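PDB 5NNP: N-terminal acetyltransferase-like protein from Chaetomium thermophilum, which probably serves as the TPR-repeat auxiliary subunit of an N-terminal acetyltransferase A complex, supporting transfer of acetyl groups to protein N-termini. Local coordinates for residues 423-435 and 444-457. Sequence-based numbering, arbitrary orientation.
Sequences DLAKAAETMDYAR and INSKAAKYQLRNNE. With PO4 (phosphate ion), chain U.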
loop_
_atom_site.group_PDB
_atom_site.type_symbol
_atom_site.label_atom_id
_atom_site.label_comp_id
_atom_site.label_asym_id
_atom_site.label_seq_id
_atom_site.Cartn_x
_atom_site.Cartn_y
_atom_site.Cartn_z
ATOM N N ASP A 423 16.385 28.147 9.301
ATOM C CA ASP A 423 15.437 29.087 9.872
ATOM C C ASP A 423 14.015 28.527 9.765
ATOM O O ASP A 423 13.243 28.911 8.876
ATOM C CB ASP A 423 15.541 30.443 9.178
ATOM C CG ASP A 423 14.937 31.576 10.001
ATOM O OD1 ASP A 423 14.117 31.302 10.910
ATOM O OD2 ASP A 423 15.280 32.749 9.734
ATOM N N LEU A 424 13.677 27.628 10.687
ATOM C CA LEU A 424 12.383 26.958 10.698
ATOM C C LEU A 424 11.212 27.921 10.878
ATOM O O LEU A 424 10.166 27.756 10.244
ATOM C CB LEU A 424 12.353 25.899 11.796
ATOM C CG LEU A 424 13.415 24.806 11.624
ATOM C CD1 LEU A 424 13.287 23.744 12.703
ATOM C CD2 LEU A 424 13.341 24.177 10.244
ATOM N N ALA A 425 11.384 28.913 11.745
ATOM C CA ALA A 425 10.379 29.958 11.935
ATOM C C ALA A 425 10.064 30.660 10.621
ATOM O O ALA A 425 8.913 30.692 10.172
ATOM C CB ALA A 425 10.854 30.968 12.961
ATOM N N LYS A 426 11.097 31.222 10.008
ATOM C CA LYS A 426 10.950 31.892 8.721
ATOM C C LYS A 426 10.344 30.955 7.674
ATOM O O LYS A 426 9.535 31.376 6.841
ATOM C CB LYS A 426 12.304 32.412 8.245
ATOM C CG LYS A 426 12.240 33.678 7.428
ATOM C CD LYS A 426 13.602 33.977 6.819
ATOM C CE LYS A 426 13.746 35.428 6.434
ATOM N NZ LYS A 426 14.058 36.244 7.641
ATOM N N ALA A 427 10.727 29.680 7.728
ATOM C CA ALA A 427 10.249 28.701 6.761
ATOM C C ALA A 427 8.747 28.449 6.917
ATOM O O ALA A 427 8.037 28.314 5.929
ATOM C CB ALA A 427 11.029 27.394 6.890
ATOM N N ALA A 428 8.259 28.388 8.150
ATOM C CA ALA A 428 6.831 28.168 8.376
ATOM C C ALA A 428 6.024 29.430 8.046
ATOM O O ALA A 428 4.949 29.371 7.463
ATOM C CB ALA A 428 6.571 27.712 9.818
ATOM N N GLU A 429 6.550 30.585 8.406
ATOM C CA GLU A 429 5.875 31.831 8.060
ATOM C C GLU A 429 5.716 31.959 6.537
ATOM O O GLU A 429 4.652 32.337 6.053
ATOM C CB GLU A 429 6.634 33.024 8.630
ATOM C CG GLU A 429 5.914 34.354 8.433
ATOM C CD GLU A 429 6.686 35.552 8.989
ATOM O OE1 GLU A 429 7.860 35.381 9.387
ATOM O OE2 GLU A 429 6.113 36.663 9.027
ATOM N N THR A 430 6.764 31.613 5.787
ATOM C CA THR A 430 6.746 31.753 4.332
ATOM C C THR A 430 5.873 30.703 3.640
ATOM O O THR A 430 5.174 31.000 2.668
ATOM C CB THR A 430 8.172 31.693 3.762
ATOM O OG1 THR A 430 8.885 32.862 4.180
ATOM C CG2 THR A 430 8.157 31.655 2.247
ATOM N N MET A 431 5.894 29.475 4.140
ATOM C CA MET A 431 5.073 28.433 3.548
ATOM C C MET A 431 3.617 28.746 3.780
ATOM O O MET A 431 2.780 28.489 2.925
ATOM C CB MET A 431 5.397 27.064 4.125
ATOM C CG MET A 431 4.811 25.918 3.312
ATOM S SD MET A 431 5.552 25.743 1.674
ATOM C CE MET A 431 7.131 24.999 2.071
ATOM N N ASP A 432 3.308 29.299 4.946
ATOM C CA ASP A 432 1.931 29.647 5.248
ATOM C C ASP A 432 1.489 30.780 4.341
ATOM O O ASP A 432 0.350 30.796 3.889
ATOM C CB ASP A 432 1.756 30.044 6.710
ATOM C CG ASP A 432 0.296 30.213 7.092
ATOM O OD1 ASP A 432 -0.394 29.186 7.281
ATOM O OD2 ASP A 432 -0.168 31.370 7.201
ATOM N N TYR A 433 2.384 31.726 4.063
ATOM C CA TYR A 433 2.033 32.784 3.127
ATOM C C TYR A 433 1.711 32.158 1.772
ATOM O O TYR A 433 0.712 32.507 1.147
ATOM C CB TYR A 433 3.155 33.828 2.999
ATOM C CG TYR A 433 2.872 34.897 1.970
ATOM C CD1 TYR A 433 1.984 35.925 2.235
ATOM C CD2 TYR A 433 3.466 34.860 0.722
ATOM C CE1 TYR A 433 1.701 36.903 1.295
ATOM C CE2 TYR A 433 3.196 35.834 -0.229
ATOM C CZ TYR A 433 2.313 36.851 0.066
ATOM O OH TYR A 433 2.046 37.814 -0.889
ATOM N N ALA A 434 2.542 31.216 1.337
ATOM C CA ALA A 434 2.304 30.515 0.082
ATOM C C ALA A 434 0.913 29.883 0.055
ATOM O O ALA A 434 0.209 29.932 -0.957
ATOM C CB ALA A 434 3.378 29.454 -0.139
ATOM N N ARG A 435 0.523 29.294 1.178
ATOM C CA ARG A 435 -0.794 28.676 1.313
ATOM C C ARG A 435 -1.890 29.709 1.089
ATOM O O ARG A 435 -2.836 29.480 0.343
ATOM C CB ARG A 435 -0.949 28.053 2.696
ATOM C CG ARG A 435 -2.038 27.025 2.789
ATOM C CD ARG A 435 -2.632 26.999 4.183
ATOM N NE ARG A 435 -3.547 28.119 4.349
ATOM C CZ ARG A 435 -3.184 29.288 4.842
ATOM N NH1 ARG A 435 -1.929 29.463 5.228
ATOM N NH2 ARG A 435 -4.071 30.268 4.953
ATOM N N ILE A 444 -0.690 22.591 -0.814
ATOM C CA ILE A 444 0.026 23.669 -0.160
ATOM C C ILE A 444 -0.458 23.798 1.293
ATOM O O ILE A 444 0.312 24.146 2.176
ATOM C CB ILE A 444 -0.110 25.024 -0.935
ATOM C CG1 ILE A 444 0.924 26.032 -0.420
ATOM C CG2 ILE A 444 -1.532 25.603 -0.879
ATOM C CD1 ILE A 444 2.363 25.479 -0.443
ATOM N N ASN A 445 -1.718 23.473 1.556
ATOM C CA ASN A 445 -2.183 23.489 2.935
ATOM C C ASN A 445 -1.417 22.461 3.767
ATOM O O ASN A 445 -0.996 22.751 4.891
ATOM C CB ASN A 445 -3.686 23.227 3.014
ATOM C CG ASN A 445 -4.210 23.224 4.449
ATOM O OD1 ASN A 445 -4.130 22.214 5.141
ATOM N ND2 ASN A 445 -4.762 24.355 4.891
ATOM N N SER A 446 -1.214 21.272 3.200
ATOM C CA SER A 446 -0.484 20.202 3.883
ATOM C C SER A 446 0.980 20.567 4.147
ATOM O O SER A 446 1.532 20.227 5.189
ATOM C CB SER A 446 -0.555 18.903 3.073
ATOM O OG SER A 446 -1.897 18.484 2.894
ATOM N N LYS A 447 1.604 21.244 3.197
ATOM C CA LYS A 447 2.972 21.716 3.353
ATOM C C LYS A 447 3.118 22.704 4.513
ATOM O O LYS A 447 4.065 22.638 5.307
ATOM C CB LYS A 447 3.431 22.373 2.062
ATOM C CG LYS A 447 4.230 21.472 1.189
ATOM C CD LYS A 447 5.606 21.289 1.765
ATOM C CE LYS A 447 6.376 20.258 0.966
ATOM N NZ LYS A 447 5.900 18.871 1.249
ATOM N N ALA A 448 2.168 23.625 4.605
ATOM C CA ALA A 448 2.236 24.651 5.633
ATOM C C ALA A 448 2.112 24.001 7.007
ATOM O O ALA A 448 2.924 24.250 7.900
ATOM C CB ALA A 448 1.145 25.717 5.416
ATOM N N ALA A 449 1.117 23.139 7.167
ATOM C CA ALA A 449 0.959 22.400 8.418
ATOM C C ALA A 449 2.231 21.631 8.808
ATOM O O ALA A 449 2.621 21.615 9.971
ATOM C CB ALA A 449 -0.215 21.449 8.318
ATOM N N LYS A 450 2.867 20.996 7.833
ATOM C CA LYS A 450 4.063 20.212 8.085
ATOM C C LYS A 450 5.169 21.118 8.584
ATOM O O LYS A 450 5.815 20.837 9.604
ATOM C CB LYS A 450 4.511 19.473 6.825
ATOM C CG LYS A 450 5.820 18.697 6.982
ATOM C CD LYS A 450 6.342 18.228 5.627
ATOM C CE LYS A 450 7.664 17.477 5.744
ATOM N NZ LYS A 450 8.008 16.795 4.463
ATOM N N TYR A 451 5.376 22.218 7.863
ATOM C CA TYR A 451 6.378 23.204 8.259
ATOM C C TYR A 451 6.120 23.775 9.662
ATOM O O TYR A 451 7.051 24.012 10.426
ATOM C CB TYR A 451 6.455 24.318 7.215
ATOM C CG TYR A 451 7.426 23.966 6.115
ATOM C CD1 TYR A 451 7.386 22.718 5.517
ATOM C CD2 TYR A 451 8.403 24.861 5.698
ATOM C CE1 TYR A 451 8.278 22.368 4.532
ATOM C CE2 TYR A 451 9.302 24.518 4.703
ATOM C CZ TYR A 451 9.235 23.268 4.131
ATOM O OH TYR A 451 10.127 22.914 3.146
ATOM N N GLN A 452 4.860 23.955 10.017
ATOM C CA GLN A 452 4.535 24.434 11.347
ATOM C C GLN A 452 4.877 23.387 12.412
ATOM O O GLN A 452 5.434 23.726 13.469
ATOM C CB GLN A 452 3.064 24.849 11.396
ATOM C CG GLN A 452 2.801 26.131 10.590
ATOM C CD GLN A 452 1.329 26.402 10.315
ATOM O OE1 GLN A 452 0.471 25.550 10.560
ATOM N NE2 GLN A 452 1.029 27.600 9.802
ATOM N N LEU A 453 4.569 22.119 12.131
ATOM C CA LEU A 453 4.979 21.028 13.012
ATOM C C LEU A 453 6.503 20.926 13.095
ATOM O O LEU A 453 7.056 20.660 14.155
ATOM C CB LEU A 453 4.391 19.696 12.544
ATOM C CG LEU A 453 2.869 19.578 12.587
ATOM C CD1 LEU A 453 2.443 18.274 11.969
ATOM C CD2 LEU A 453 2.361 19.669 14.008
ATOM N N ARG A 454 7.180 21.126 11.972
ATOM C CA ARG A 454 8.637 21.167 11.979
ATOM C C ARG A 454 9.146 22.307 12.862
ATOM O O ARG A 454 10.250 22.229 13.396
ATOM C CB ARG A 454 9.186 21.314 10.557
ATOM C CG ARG A 454 9.022 20.079 9.707
ATOM C CD ARG A 454 9.699 18.889 10.354
ATOM N NE ARG A 454 9.514 17.655 9.595
ATOM C CZ ARG A 454 10.281 17.266 8.580
ATOM N NH1 ARG A 454 11.283 18.025 8.172
ATOM N NH2 ARG A 454 10.040 16.116 7.968
ATOM N N ASN A 455 8.337 23.355 13.014
ATOM C CA ASN A 455 8.651 24.455 13.923
ATOM C C ASN A 455 8.009 24.264 15.305
ATOM O O ASN A 455 7.918 25.190 16.097
ATOM C CB ASN A 455 8.205 25.780 13.319
ATOM C CG ASN A 455 8.783 26.972 14.040
ATOM O OD1 ASN A 455 9.899 26.928 14.535
ATOM N ND2 ASN A 455 8.029 28.051 14.087
ATOM N N ASN A 456 7.577 23.039 15.566
ATOM C CA ASN A 456 6.952 22.654 16.813
ATOM C C ASN A 456 5.706 23.438 17.169
ATOM O O ASN A 456 5.413 23.595 18.348
ATOM C CB ASN A 456 7.949 22.754 17.960
ATOM C CG ASN A 456 9.017 21.692 17.890
ATOM O OD1 ASN A 456 8.934 20.774 17.079
ATOM N ND2 ASN A 456 10.029 21.806 18.746
ATOM N N GLU A 457 4.949 23.894 16.168
ATOM C CA GLU A 457 3.681 24.572 16.448
ATOM C C GLU A 457 2.475 23.667 16.207
ATOM O O GLU A 457 1.701 23.886 15.269
ATOM C CB GLU A 457 3.541 25.831 15.602
ATOM C CG GLU A 457 4.501 26.947 15.958
ATOM C CD GLU A 457 4.436 28.075 14.954
ATOM O OE1 GLU A 457 3.668 29.035 15.190
ATOM O OE2 GLU A 457 5.140 27.998 13.919
HETATM P P PO4 U . 9.715 19.404 1.883
HETATM O O1 PO4 U . 9.935 20.812 2.375
HETATM O O2 PO4 U . 10.984 18.615 2.120
HETATM O O3 PO4 U . 8.577 18.748 2.636
HETATM O O4 PO4 U . 9.375 19.448 0.411
#
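Met431 is the knob of this helix pair, seated in a hole formed by Ile444, Lys447, Ala448 and Tyr451. Its CG runs anti to the backbone N (chi1 -166°), and bends at the next two torsions lay the terminal methyl over one face of the Tyr451 ring, CE lying 3.6 Å from the ring centroid in a CH-pi contact. SD stands above the same ring at a distance, a Met-aromatic contact, and touches Ile444 CD1 at 3.8 Å. The ring edge meets the other helix too: Tyr451 CD2 lies 3.5 Å from Ala427 O. Small residues, Ala428 and Ala448, face each other's helices, consistent with the 8.4 Å between the axes of antiparallel segments 424-435 and 444-454. At one end Arg435 lays its CG and CD alongside Asn445, the guanidinium perpendicular to the amide; within helix 424-436 a salt bridge from Arg435 NH1 to Asp432 OD1 (2.6 Å) holds it, while Asn445 ND2 is hydrogen-bonded to Thr464 O. At the other, Asn455 packs against Leu424 and Ala425, its ND2 donating to Glu457 OE2 at 2.9 Å across the Schellman motif, Asn456 as C-prime, that ends helix 442-454. Lys450 NZ, Lys447 NZ (weakly) and Arg416 hold a phosphate, probably from crystallisation. Such antiparallel pairing is characteristic of TPR-like helical repeats; here apolar packing carries the interface, with polar contacts beside it and a basic cluster suited to an anion.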